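Local atomic coordinates of Emp46p (PDB entry 2A6V), a protein that serves as a calcium-independent cargo receptor with a legume-like lectin domain for carbohydrate recognition, and is involved in the secretion of glycoproteins. Residues S12-L16 / L17-D21; W29-G32 / D33-L37. One frame throughout, in Å; residues are numbered along the deposited sequence.

Contact 1: S12-L16 / L17-D21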
ATOM      1  N   SER A  12       5.397  -5.579 -11.090  1.00 15.45           N
ATOM      2  CA  SER A  12       5.202  -6.525  -9.993  1.00 15.18           C
ATOM      3  C   SER A  12       6.493  -6.782  -9.253  1.00 14.79           C
ATOM      4  O   SER A  12       7.577  -6.428  -9.728  1.00 14.86           O
ATOM      5  CB  SER A  12       4.654  -7.860 -10.519  1.00 15.53           C
ATOM      6  OG  SER A  12       3.464  -7.684 -11.266  1.00 14.57           O
ATOM      7  N   LEU A  13       6.384  -7.316  -8.051  1.00 14.38           N
ATOM      8  CA  LEU A  13       7.546  -7.873  -7.378  1.00 14.36           C
ATOM      9  C   LEU A  13       7.805  -9.244  -7.970  1.00 15.31           C
ATOM     10  O   LEU A  13       6.874  -9.976  -8.305  1.00 15.91           O
ATOM     11  CB  LEU A  13       7.318  -8.010  -5.869  1.00 14.80           C
ATOM     12  CG  LEU A  13       7.480  -6.743  -5.040  1.00 14.62           C
ATOM     13  CD1 LEU A  13       7.027  -6.996  -3.596  1.00 13.73           C
ATOM     14  CD2 LEU A  13       8.946  -6.190  -5.091  1.00 15.70           C
ATOM     15  N   PRO A  14       9.073  -9.626  -8.063  1.00 15.99           N
ATOM     16  CA  PRO A  14       9.394 -10.991  -8.465  1.00 16.86           C
ATOM     17  C   PRO A  14       9.022 -11.911  -7.314  1.00 17.69           C
ATOM     18  O   PRO A  14       8.731 -11.432  -6.206  1.00 17.70           O
ATOM     19  CB  PRO A  14      10.910 -10.937  -8.675  1.00 17.02           C
ATOM     20  CG  PRO A  14      11.361  -9.938  -7.712  1.00 16.58           C
ATOM     21  CD  PRO A  14      10.276  -8.856  -7.709  1.00 16.99           C
ATOM     22  N   ASN A  15       9.031 -13.213  -7.543  1.00 18.71           N
ATOM     23  CA  ASN A  15       8.802 -14.108  -6.435  1.00 19.85           C
ATOM     24  C   ASN A  15       9.991 -13.927  -5.504  1.00 19.99           C
ATOM     25  O   ASN A  15      11.117 -14.209  -5.857  1.00 20.67           O
ATOM     26  CB  ASN A  15       8.627 -15.550  -6.891  1.00 20.76           C
ATOM     27  CG  ASN A  15       8.462 -16.477  -5.735  1.00 23.54           C
ATOM     28  OD1 ASN A  15       9.422 -16.747  -5.016  1.00 28.97           O
ATOM     29  ND2 ASN A  15       7.233 -16.939  -5.504  1.00 29.85           N
ATOM     30  N   LEU A  16       9.743 -13.369  -4.328  1.00 19.82           N
ATOM     31  CA  LEU A  16      10.812 -12.940  -3.444  1.00 20.16           C
ATOM     32  C   LEU A  16      11.669 -14.068  -2.927  1.00 21.39           C
ATOM     33  O   LEU A  16      12.859 -13.903  -2.715  1.00 20.78           O
ATOM     34  CB  LEU A  16      10.244 -12.175  -2.260  1.00 20.09           C
ATOM     35  CG  LEU A  16       9.523 -10.894  -2.629  1.00 19.62           C
ATOM     36  CD1 LEU A  16       8.990 -10.267  -1.374  1.00 18.22           C
ATOM     37  CD2 LEU A  16      10.426  -9.946  -3.409  1.00 19.55           C
ATOM     38  N   LEU A  17      11.043 -15.209  -2.670  1.00 22.76           N
ATOM     39  CA  LEU A  17      11.773 -16.341  -2.158  1.00 24.00           C
ATOM     40  C   LEU A  17      12.749 -16.850  -3.192  1.00 24.69           C
ATOM     41  O   LEU A  17      13.875 -17.210  -2.851  1.00 25.94           O
ATOM     42  CB  LEU A  17      10.821 -17.456  -1.763  1.00 23.31           C
ATOM     43  CG  LEU A  17      11.478 -18.632  -1.056  1.00 23.60           C
ATOM     44  CD1 LEU A  17      12.173 -18.237   0.219  1.00 21.97           C
ATOM     45  CD2 LEU A  17      10.430 -19.674  -0.795  1.00 23.10           C
ATOM     46  N   GLU A  18      12.324 -16.827  -4.455  1.00 25.57           N
ATOM     47  CA  GLU A  18      13.088 -17.401  -5.560  1.00 26.35           C
ATOM     48  C   GLU A  18      14.167 -16.465  -6.104  1.00 26.75           C
ATOM     49  O   GLU A  18      14.925 -16.852  -6.987  1.00 27.13           O
ATOM     50  CB  GLU A  18      12.148 -17.806  -6.695  1.00 26.42           C
ATOM     51  CG  GLU A  18      11.259 -18.996  -6.352  1.00 27.86           C
ATOM     52  CD  GLU A  18      10.110 -19.164  -7.324  1.00 28.44           C
ATOM     53  OE1 GLU A  18       9.000 -19.517  -6.870  1.00 30.04           O
ATOM     54  OE2 GLU A  18      10.304 -18.938  -8.537  1.00 32.07           O
ATOM     55  N   VAL A  19      14.233 -15.244  -5.590  1.00 27.16           N
ATOM     56  CA  VAL A  19      15.256 -14.296  -6.036  1.00 27.37           C
ATOM     57  C   VAL A  19      16.643 -14.904  -5.823  1.00 28.64           C
ATOM     58  O   VAL A  19      16.917 -15.470  -4.770  1.00 29.65           O
ATOM     59  CB  VAL A  19      15.145 -12.944  -5.294  1.00 26.99           C
ATOM     60  CG1 VAL A  19      16.385 -12.058  -5.561  1.00 26.66           C
ATOM     61  CG2 VAL A  19      13.872 -12.194  -5.719  1.00 26.32           C
ATOM     62  N   THR A  20      17.490 -14.816  -6.852  1.00 29.97           N
ATOM     63  CA  THR A  20      18.912 -15.189  -6.764  1.00 30.66           C
ATOM     64  C   THR A  20      19.844 -13.996  -6.972  1.00 31.05           C
ATOM     65  O   THR A  20      21.004 -14.032  -6.556  1.00 31.69           O
ATOM     66  CB  THR A  20      19.256 -16.236  -7.820  1.00 30.52           C
ATOM     67  OG1 THR A  20      18.999 -15.703  -9.125  1.00 31.53           O
ATOM     68  CG2 THR A  20      18.358 -17.457  -7.712  1.00 31.17           C
ATOM     69  N   ASP A  21      19.341 -12.956  -7.646  1.00 31.55           N
ATOM     70  CA  ASP A  21      20.099 -11.746  -7.933  1.00 31.97           C
ATOM     71  C   ASP A  21      19.230 -10.545  -7.560  1.00 31.28           C
ATOM     72  O   ASP A  21      18.458 -10.043  -8.373  1.00 31.10           O
ATOM     73  CB  ASP A  21      20.503 -11.712  -9.416  1.00 32.07           C
ATOM     74  CG  ASP A  21      21.474 -10.576  -9.746  1.00 34.47           C
ATOM     75  OD1 ASP A  21      22.247 -10.718 -10.734  1.00 37.47           O
ATOM     76  OD2 ASP A  21      21.544  -9.518  -9.088  1.00 34.81           O
TER
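Asn15 and Glu18 meet across two overlapping beta turns, Asn15 to Glu18 and Leu16 to Val19, in the surface loop that leads into helix 22-25 of this legume-like lectin domain. The amide of Asn15 reinforces the first turn. With CG anti to its own main-chain nitrogen (chi1 177°), it is carried forward along the chain, and Asn15 OD1 accepts the N-H of Glu18 at 3.0 Å, the donor lying in the carbonyl plane. The same N-H has a second, weak and strongly bent bond to Asn15 O at 3.2 Å, so the side chain supplies the better half of a shared grip.

Followed outward from CB, the side chain of Glu18 stays against this amide. Its CB lies 3.4 Å from Asn15 OD1, and its CG comes nearer still to that oxygen, at 3.2 Å. Beyond CG the chain runs extended, and the carboxylate ends stacked on the amide, the two planes 28° apart. OE1 approaches the amide carbon Asn15 CG to 3.3 Å, while its line to ND2 is too poorly directed for a hydrogen bond.

The second turn is held by a long, weak bond from Val19 N to Leu16 O. Further on, Asp21 caps helix 22-25 through a weak bond to Gln23 N and forms a salt bridge with Lys24. The branch of Val19 that faces back is CG2, 3.4 Å from Asn15 O and 3.9 Å from CG of the Pro14 ring.

Contact 2: W29-G32 / D33-L37. With K (potassium ion), chain D.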
ATOM      1  N   TRP A  29      12.278  -1.414  -8.588  1.00 14.64           N
ATOM      2  CA  TRP A  29      11.778  -1.043  -7.251  1.00 14.90           C
ATOM      3  C   TRP A  29      12.792  -0.207  -6.494  1.00 15.03           C
ATOM      4  O   TRP A  29      14.002  -0.489  -6.519  1.00 16.61           O
ATOM      5  CB  TRP A  29      11.457  -2.291  -6.421  1.00 14.48           C
ATOM      6  CG  TRP A  29      10.241  -2.995  -6.910  1.00 15.14           C
ATOM      7  CD1 TRP A  29      10.171  -3.931  -7.891  1.00 12.94           C
ATOM      8  CD2 TRP A  29       8.906  -2.780  -6.461  1.00 14.20           C
ATOM      9  NE1 TRP A  29       8.870  -4.315  -8.110  1.00 14.70           N
ATOM     10  CE2 TRP A  29       8.065  -3.626  -7.230  1.00 14.00           C
ATOM     11  CE3 TRP A  29       8.326  -1.941  -5.496  1.00 15.72           C
ATOM     12  CZ2 TRP A  29       6.674  -3.677  -7.043  1.00 14.05           C
ATOM     13  CZ3 TRP A  29       6.943  -1.989  -5.308  1.00 14.02           C
ATOM     14  CH2 TRP A  29       6.140  -2.853  -6.080  1.00 14.35           C
ATOM     15  N   THR A  30      12.292   0.784  -5.775  1.00 14.83           N
ATOM     16  CA  THR A  30      13.078   1.561  -4.824  1.00 15.58           C
ATOM     17  C   THR A  30      12.796   1.077  -3.419  1.00 15.40           C
ATOM     18  O   THR A  30      11.642   1.066  -2.997  1.00 14.49           O
ATOM     19  CB  THR A  30      12.709   3.037  -4.926  1.00 15.83           C
ATOM     20  OG1 THR A  30      13.011   3.509  -6.247  1.00 18.72           O
ATOM     21  CG2 THR A  30      13.556   3.883  -3.996  1.00 17.66           C
ATOM     22  N   LEU A  31      13.840   0.690  -2.698  1.00 16.51           N
ATOM     23  CA  LEU A  31      13.769   0.286  -1.300  1.00 16.07           C
ATOM     24  C   LEU A  31      14.074   1.508  -0.485  1.00 16.95           C
ATOM     25  O   LEU A  31      15.161   2.080  -0.580  1.00 18.54           O
ATOM     26  CB  LEU A  31      14.798  -0.814  -0.998  1.00 17.14           C
ATOM     27  CG  LEU A  31      14.337  -2.227  -1.337  1.00 17.54           C
ATOM     28  CD1 LEU A  31      13.954  -2.348  -2.782  1.00 17.61           C
ATOM     29  CD2 LEU A  31      15.428  -3.210  -0.947  1.00 19.63           C
ATOM     30  N   GLY A  32      13.124   1.928   0.331  1.00 16.16           N
ATOM     31  CA  GLY A  32      13.275   3.131   1.122  1.00 16.53           C
ATOM     32  C   GLY A  32      13.501   2.851   2.582  1.00 16.52           C
ATOM     33  O   GLY A  32      12.923   1.916   3.149  1.00 15.46           O
ATOM     34  N   ASP A  33      14.350   3.661   3.196  1.00 16.06           N
ATOM     35  CA  ASP A  33      14.604   3.616   4.623  1.00 15.83           C
ATOM     36  C   ASP A  33      15.031   2.216   5.058  1.00 15.59           C
ATOM     37  O   ASP A  33      15.986   1.711   4.493  1.00 16.02           O
ATOM     38  CB  ASP A  33      13.428   4.227   5.378  1.00 16.41           C
ATOM     39  CG  ASP A  33      13.346   5.703   5.142  1.00 18.41           C
ATOM     40  OD1 ASP A  33      14.300   6.384   5.585  1.00 22.32           O
ATOM     41  OD2 ASP A  33      12.449   6.251   4.485  1.00 20.77           O
ATOM     42  N   LYS A  34      14.361   1.594   6.028  1.00 15.35           N
ATOM     43  CA  LYS A  34      14.893   0.384   6.659  1.00 15.73           C
ATOM     44  C   LYS A  34      14.394  -0.941   6.077  1.00 15.00           C
ATOM     45  O   LYS A  34      14.726  -2.010   6.599  1.00 15.52           O
ATOM     46  CB  LYS A  34      14.632   0.411   8.160  1.00 15.70           C
ATOM     47  CG  LYS A  34      15.251   1.597   8.852  1.00 18.41           C
ATOM     48  CD  LYS A  34      16.763   1.550   8.716  1.00 22.50           C
ATOM     49  CE  LYS A  34      17.481   2.475   9.679  1.00 26.07           C
ATOM     50  NZ  LYS A  34      18.816   1.912  10.053  1.00 29.20           N
ATOM     51  N   VAL A  35      13.649  -0.892   4.979  1.00 14.73           N
ATOM     52  CA  VAL A  35      13.138  -2.121   4.389  1.00 15.04           C
ATOM     53  C   VAL A  35      14.287  -3.062   4.044  1.00 15.90           C
ATOM     54  O   VAL A  35      15.297  -2.641   3.476  1.00 16.00           O
ATOM     55  CB  VAL A  35      12.242  -1.846   3.155  1.00 14.71           C
ATOM     56  CG1 VAL A  35      13.012  -1.247   2.014  1.00 14.44           C
ATOM     57  CG2 VAL A  35      11.537  -3.123   2.714  1.00 14.46           C
ATOM     58  N   LYS A  36      14.136  -4.330   4.415  1.00 16.61           N
ATOM     59  CA  LYS A  36      15.126  -5.357   4.074  1.00 17.72           C
ATOM     60  C   LYS A  36      14.449  -6.631   3.564  1.00 17.18           C
ATOM     61  O   LYS A  36      13.401  -7.018   4.068  1.00 15.57           O
ATOM     62  CB  LYS A  36      15.971  -5.691   5.282  1.00 19.45           C
ATOM     63  CG  LYS A  36      15.208  -6.074   6.512  1.00 23.00           C
ATOM     64  CD  LYS A  36      16.097  -6.614   7.666  1.00 28.88           C
ATOM     65  CE  LYS A  36      17.318  -5.759   7.965  1.00 31.94           C
ATOM     66  NZ  LYS A  36      17.507  -5.470   9.430  1.00 34.68           N
ATOM     67  N   LEU A  37      15.045  -7.269   2.571  1.00 17.17           N
ATOM     68  CA  LEU A  37      14.618  -8.578   2.107  1.00 17.60           C
ATOM     69  C   LEU A  37      15.274  -9.611   3.006  1.00 17.82           C
ATOM     70  O   LEU A  37      16.514  -9.706   3.058  1.00 18.78           O
ATOM     71  CB  LEU A  37      15.042  -8.820   0.665  1.00 18.24           C
ATOM     72  CG  LEU A  37      14.650 -10.157   0.053  1.00 19.04           C
ATOM     73  CD1 LEU A  37      13.159 -10.385   0.163  1.00 20.44           C
ATOM     74  CD2 LEU A  37      15.076 -10.215  -1.410  1.00 19.97           C
TER
HETATM   75  K     K D   2      16.202  -1.827  -6.453  1.00 27.41           K
HETATM   76  O   HOH W   1      17.717   0.872  -7.205  1.00 35.71           O
HETATM   77  O   HOH W   2      17.353  -3.774  -4.594  1.00 33.16           O
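Gly32 and Val35 are the ends of a type II' beta turn whose first corner is Asp33. This residue has the positive phi the turn requires (phi 55°, psi -125°); its CB points away from the strand, and the side chain touches Thr98. Lys34 makes the second corner, its CB leaving on the side away from the preceding strand and its backbone hydrogen-bonded to Lys51. At Val35 the chain returns: its N-H points almost straight at Gly32 O, but the bond is long and weak at 3.4 Å. The side chain of Val35 turns inward, CG1 being set between the backbone N and the carbonyl carbon (chi1 66°). The side chains of Val35 and Leu31 cross at about a right angle, with Val35 CG1 3.5 Å from Leu31 CB, and both residues also pack on Leu54 and Phe42. Lys36 pairs through its backbone with Val43, and Leu37 rests on Phe42. At the far end of the first strand, Trp29 O binds a potassium ion at 2.6 Å, together with Leu26 O and two waters. The turn thus passes the chain from edge strand 29-33 of one sheet to edge strand 36-38 of the other, joining the two layers of the lectin beta sandwich.

Contact 1 and contact 2 follow one another along the chain, their centres 14 Å apart, and Trp29 is the main bridge between them. Its indole NE1 probably donates a hydrogen bond to Ser12 O at 3.0 Å, while Leu13 CD2 packs against Trp29 CE2 at 3.5 Å. A looser apolar touch joins Leu16 CB to Leu37 CD1 at 4.2 Å, and Phe42 receives side chains from both contacts. The potassium ion on Trp29 O and Leu26 O lies about 9 Å from the side chain of Pro14, which packs on Leu26 as Leu13 does. The other potassium site, formed by Tyr128, Ile138, Glu139 and Ser141, is separate.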